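Local coordinates for protein N-acetylgalactosaminyltransferase 7 (Homo sapiens, PDB 6IWR) that belongs to the GalNAc-transferase family of glycosyltransferases, in which a GT-A domain is joined to a ricin-type beta-trefoil lectin domain, at residues V406-V409 against E410-D414; K448-K451 against W452-E456. All blocks are in the same frame, centred on the assembly; numbering follows the deposited sequence.

Both contacts are local: each is a set of side chains three to five residues apart on one short piece of chain, and their centres lie about 13 Å apart. Contact 1 comes first, at the C-terminal end of helix 400-412, and contact 2 follows at the start of helix 450-457, after helices 417-423 and 436-444. The chain leaving helix 400-412 meets the start of helix 450-457, since Asp-414 OD2 is 2.8 Å from Phe-450 N, a probable hydrogen bond. Both helices follow the strands of the mixed GT-A sheet and precede the lectin strands, so the two contacts belong to the helical region linking these parts of the sequence.

Contact 1: V406-V409 against E410-D414; sequences VRVV and EVWWD
Val-409 lays its CG2 methyl over the indole face of Trp-413, one helical turn on. The methyl is 3.9 Å from the centroid of the six-membered ring and only 16° off its normal, a CH-pi contact made over the middle of the ring. It is set there because CG2 stands anti to the carbonyl carbon, while CG1, anti to the backbone N (chi1 163°), drops beside the Trp-413 CB at 3.9 Å. A compact, branched valine suits the place: one methyl sits over the ring and the other beside Trp-413 CB. On another side of the helix Val-408 makes a looser contact, its CG1 4.3 Å from Trp-412 CD1. Val-406 and Glu-410 run side by side, CG1 of the valine 4.0 Å from CG of the glutamate, whose chain bends at chi2 (-52°). The Glu-410 carboxylate forms a salt bridge with Lys-417 and a hydrogen bond with the Tyr-421 hydroxyl.

The backbone holds this spacing: Glu-410 N bonds to Val-406 O at 2.9 Å, and Trp-413 N to Val-409 O at 2.9 Å. Asp-414 then leaves helical geometry with positive phi, and its carboxylate, besides its bond to Phe-450 N, forms a salt bridge with Arg-442.

Most of these nine residues are buried. Helix 355-365 packs against Val-408 and Trp-412, helix 417-423 against Val-406, Val-409 and Trp-413, and helix 436-444 against Arg-407 and Trp-412, while the Trp-413 ring stacks on Phe-450 at the start of helix 450-457.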
loop_
_atom_site.group_PDB
_atom_site.type_symbol
_atom_site.label_atom_id
_atom_site.label_comp_id
_atom_site.label_asym_id
_atom_site.label_seq_id
_atom_site.Cartn_x
_atom_site.Cartn_y
_atom_site.Cartn_z
ATOM N N VAL A 406 -13.000 20.479 -12.372
ATOM C CA VAL A 406 -12.866 21.744 -13.088
ATOM C C VAL A 406 -14.227 22.323 -13.422
ATOM O O VAL A 406 -14.422 23.541 -13.378
ATOM C CB VAL A 406 -12.022 21.564 -14.358
ATOM C CG1 VAL A 406 -12.109 22.832 -15.195
ATOM C CG2 VAL A 406 -10.577 21.251 -13.981
ATOM N N ARG A 407 -15.173 21.477 -13.817
ATOM C CA ARG A 407 -16.507 21.982 -14.112
ATOM C C ARG A 407 -17.108 22.629 -12.875
ATOM O O ARG A 407 -17.601 23.760 -12.919
ATOM C CB ARG A 407 -17.393 20.854 -14.641
ATOM C CG ARG A 407 -16.872 20.212 -15.935
ATOM C CD ARG A 407 -17.792 19.127 -16.425
ATOM N NE ARG A 407 -19.148 19.624 -16.601
ATOM C CZ ARG A 407 -19.580 20.270 -17.686
ATOM N NH1 ARG A 407 -18.754 20.528 -18.688
ATOM N NH2 ARG A 407 -20.836 20.691 -17.770
ATOM N N VAL A 408 -17.021 21.949 -11.740
ATOM C CA VAL A 408 -17.595 22.507 -10.523
ATOM C C VAL A 408 -16.956 23.843 -10.201
ATOM O O VAL A 408 -17.651 24.828 -9.918
ATOM C CB VAL A 408 -17.448 21.524 -9.353
ATOM C CG1 VAL A 408 -18.026 22.150 -8.078
ATOM C CG2 VAL A 408 -18.157 20.222 -9.691
ATOM N N VAL A 409 -15.618 23.893 -10.227
ATOM C CA VAL A 409 -14.904 25.093 -9.797
ATOM C C VAL A 409 -15.211 26.258 -10.727
ATOM O O VAL A 409 -15.477 27.382 -10.277
ATOM C CB VAL A 409 -13.392 24.819 -9.718
ATOM C CG1 VAL A 409 -12.600 26.140 -9.689
ATOM C CG2 VAL A 409 -13.061 23.936 -8.490
ATOM N N GLU A 410 -15.183 26.003 -12.043
ATOM C CA GLU A 410 -15.340 27.070 -13.020
ATOM C C GLU A 410 -16.721 27.725 -12.934
ATOM O O GLU A 410 -16.870 28.917 -13.259
ATOM C CB GLU A 410 -15.089 26.523 -14.429
ATOM C CG GLU A 410 -13.612 26.513 -14.909
ATOM C CD GLU A 410 -12.914 27.855 -14.766
ATOM O OE1 GLU A 410 -11.676 27.865 -14.529
ATOM O OE2 GLU A 410 -13.605 28.894 -14.874
ATOM N N VAL A 411 -17.748 26.990 -12.500
ATOM C CA VAL A 411 -19.070 27.609 -12.455
ATOM C C VAL A 411 -19.359 28.230 -11.084
ATOM O O VAL A 411 -20.106 29.206 -11.003
ATOM C CB VAL A 411 -20.172 26.609 -12.890
ATOM C CG1 VAL A 411 -19.881 25.256 -12.376
ATOM C CG2 VAL A 411 -21.544 27.048 -12.373
ATOM N N TRP A 412 -18.739 27.738 -10.008
ATOM C CA TRP A 412 -19.160 28.108 -8.657
ATOM C C TRP A 412 -18.124 28.852 -7.829
ATOM O O TRP A 412 -18.516 29.649 -6.977
ATOM C CB TRP A 412 -19.613 26.862 -7.871
ATOM C CG TRP A 412 -20.862 26.268 -8.423
ATOM C CD1 TRP A 412 -20.996 25.070 -9.088
ATOM C CD2 TRP A 412 -22.162 26.871 -8.425
ATOM N NE1 TRP A 412 -22.319 24.896 -9.492
ATOM C CE2 TRP A 412 -23.044 25.986 -9.093
ATOM C CE3 TRP A 412 -22.664 28.085 -7.945
ATOM C CZ2 TRP A 412 -24.389 26.282 -9.280
ATOM C CZ3 TRP A 412 -24.011 28.372 -8.133
ATOM C CH2 TRP A 412 -24.853 27.479 -8.791
ATOM N N TRP A 413 -16.824 28.630 -8.038
ATOM C CA TRP A 413 -15.824 29.148 -7.106
ATOM C C TRP A 413 -15.368 30.572 -7.399
ATOM O O TRP A 413 -14.576 31.114 -6.620
ATOM C CB TRP A 413 -14.578 28.263 -7.079
ATOM C CG TRP A 413 -14.679 27.029 -6.256
ATOM C CD1 TRP A 413 -15.818 26.325 -5.949
ATOM C CD2 TRP A 413 -13.591 26.328 -5.629
ATOM N NE1 TRP A 413 -15.504 25.229 -5.171
ATOM C CE2 TRP A 413 -14.146 25.201 -4.965
ATOM C CE3 TRP A 413 -12.206 26.541 -5.563
ATOM C CZ2 TRP A 413 -13.365 24.298 -4.240
ATOM C CZ3 TRP A 413 -11.432 25.643 -4.848
ATOM C CH2 TRP A 413 -12.013 24.530 -4.196
ATOM N N ASP A 414 -15.814 31.179 -8.493
ATOM C CA ASP A 414 -15.379 32.525 -8.836
ATOM C C ASP A 414 -13.878 32.716 -8.663
ATOM O O ASP A 414 -13.076 31.941 -9.198
ATOM C CB ASP A 414 -16.096 33.573 -7.994
ATOM C CG ASP A 414 -17.593 33.405 -8.011
ATOM O OD1 ASP A 414 -18.112 32.859 -9.005
ATOM O OD2 ASP A 414 -18.246 33.798 -7.015
#

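Contact 2: K448-K451 against W452-E456; sequences KSFK and WFMEE
Lys-448 lies across one face of the Trp-452 indole, its CD 3.8 Å from the centroid of the six-membered ring. As modelled, bends at chi3 and chi4 bring NZ to an off-centre cation-pi position, 4.5 Å from that centroid; a long lysine can offer both methylenes and charge. Glu-456 CB lies over the opposite face, toward the rim. Ser-449 is the N-cap: with chi1 at 64°, OG turns back to accept from Trp-452 N at 3.0 Å in a nearly straight bond, a task that suits a short hydroxyl.

On the buried side, Phe-450, its CG anti to the backbone N (chi1 -164°), brings its ring back to Phe-453 and Met-454, which approach obliquely from the same side. The Phe-450 and Phe-453 rings form an oblique pair, centroids 5.3 Å apart and planes at 44°. Flexible Met-454 bends at chi2 and chi3 against the Phe-450 ring, a Met-aromatic contact. Lys-451 NZ forms a salt bridge with Glu-455 OE2, though that oxygen is less surely placed, and also bonds to Tyr-416 OH.

The apolar side of helix 450-457 thus faces inward, with Phe-450 and Phe-453 against helix 355-365 and Phe-450 and Met-454 against strand 292-296.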
loop_
_atom_site.group_PDB
_atom_site.type_symbol
_atom_site.label_atom_id
_atom_site.label_comp_id
_atom_site.label_asym_id
_atom_site.label_seq_id
_atom_site.Cartn_x
_atom_site.Cartn_y
_atom_site.Cartn_z
ATOM N N LYS A 448 -25.876 33.736 -5.175
ATOM C CA LYS A 448 -24.875 34.493 -4.453
ATOM C C LYS A 448 -23.454 34.060 -4.823
ATOM O O LYS A 448 -23.213 33.000 -5.411
ATOM C CB LYS A 448 -25.093 34.335 -2.958
ATOM C CG LYS A 448 -26.450 34.781 -2.516
ATOM C CD LYS A 448 -26.482 35.053 -1.030
ATOM C CE LYS A 448 -27.705 34.394 -0.394
ATOM N NZ LYS A 448 -28.201 35.246 0.711
ATOM N N SER A 449 -22.505 34.913 -4.452
ATOM C CA SER A 449 -21.110 34.751 -4.830
ATOM C C SER A 449 -20.421 33.693 -3.973
ATOM O O SER A 449 -20.787 33.447 -2.819
ATOM C CB SER A 449 -20.368 36.071 -4.672
ATOM O OG SER A 449 -20.365 36.429 -3.297
ATOM N N PHE A 450 -19.394 33.069 -4.541
ATOM C CA PHE A 450 -18.640 32.153 -3.716
ATOM C C PHE A 450 -17.946 32.892 -2.582
ATOM O O PHE A 450 -17.611 32.286 -1.557
ATOM C CB PHE A 450 -17.649 31.365 -4.566
ATOM C CG PHE A 450 -17.109 30.139 -3.867
ATOM C CD1 PHE A 450 -17.900 29.023 -3.681
ATOM C CD2 PHE A 450 -15.826 30.126 -3.363
ATOM C CE1 PHE A 450 -17.421 27.912 -3.024
ATOM C CE2 PHE A 450 -15.337 29.022 -2.703
ATOM C CZ PHE A 450 -16.129 27.910 -2.546
ATOM N N LYS A 451 -17.737 34.194 -2.735
ATOM C CA LYS A 451 -17.099 34.975 -1.685
ATOM C C LYS A 451 -18.027 35.115 -0.468
ATOM O O LYS A 451 -17.602 34.938 0.684
ATOM C CB LYS A 451 -16.690 36.328 -2.282
ATOM C CG LYS A 451 -15.681 37.157 -1.501
ATOM C CD LYS A 451 -14.433 36.365 -1.136
ATOM C CE LYS A 451 -13.586 37.116 -0.103
ATOM N NZ LYS A 451 -12.454 36.299 0.406
ATOM N N TRP A 452 -19.314 35.409 -0.705
ATOM C CA TRP A 452 -20.294 35.348 0.383
ATOM C C TRP A 452 -20.267 33.981 1.047
ATOM O O TRP A 452 -20.138 33.864 2.270
ATOM C CB TRP A 452 -21.699 35.666 -0.135
ATOM C CG TRP A 452 -22.797 35.331 0.834
ATOM C CD1 TRP A 452 -23.355 36.152 1.791
ATOM C CD2 TRP A 452 -23.478 34.080 0.939
ATOM N NE1 TRP A 452 -24.333 35.478 2.481
ATOM C CE2 TRP A 452 -24.418 34.199 1.987
ATOM C CE3 TRP A 452 -23.357 32.855 0.276
ATOM C CZ2 TRP A 452 -25.243 33.136 2.371
ATOM C CZ3 TRP A 452 -24.182 31.807 0.654
ATOM C CH2 TRP A 452 -25.117 31.956 1.688
ATOM N N PHE A 453 -20.374 32.934 0.244
ATOM C CA PHE A 453 -20.415 31.582 0.786
ATOM C C PHE A 453 -19.233 31.319 1.716
ATOM O O PHE A 453 -19.413 30.802 2.824
ATOM C CB PHE A 453 -20.449 30.589 -0.368
ATOM C CG PHE A 453 -20.383 29.160 0.047
ATOM C CD1 PHE A 453 -21.452 28.562 0.708
ATOM C CD2 PHE A 453 -19.259 28.392 -0.262
ATOM C CE1 PHE A 453 -21.398 27.219 1.051
ATOM C CE2 PHE A 453 -19.188 27.050 0.093
ATOM C CZ PHE A 453 -20.260 26.459 0.749
ATOM N N MET A 454 -18.019 31.691 1.294
ATOM C CA MET A 454 -16.836 31.390 2.092
ATOM C C MET A 454 -16.794 32.203 3.379
ATOM O O MET A 454 -16.165 31.791 4.363
ATOM C CB MET A 454 -15.571 31.643 1.280
ATOM C CG MET A 454 -15.098 30.485 0.395
ATOM S SD MET A 454 -14.773 28.978 1.339
ATOM C CE MET A 454 -16.224 28.134 0.747
ATOM N N GLU A 455 -17.447 33.352 3.397
ATOM C CA GLU A 455 -17.306 34.253 4.525
ATOM C C GLU A 455 -18.462 34.158 5.514
ATOM O O GLU A 455 -18.275 34.469 6.697
ATOM C CB GLU A 455 -17.131 35.685 4.001
ATOM C CG GLU A 455 -15.754 35.856 3.327
ATOM C CD GLU A 455 -15.496 37.263 2.800
ATOM O OE1 GLU A 455 -16.424 38.089 2.798
ATOM O OE2 GLU A 455 -14.358 37.547 2.386
ATOM N N GLU A 456 -19.627 33.692 5.064
ATOM C CA GLU A 456 -20.830 33.592 5.878
ATOM C C GLU A 456 -21.133 32.162 6.315
ATOM O O GLU A 456 -21.410 31.921 7.496
ATOM C CB GLU A 456 -22.021 34.171 5.101
ATOM C CG GLU A 456 -23.351 34.091 5.828
ATOM C CD GLU A 456 -23.306 34.761 7.179
ATOM O OE1 GLU A 456 -23.959 34.247 8.120
ATOM O OE2 GLU A 456 -22.608 35.788 7.292
#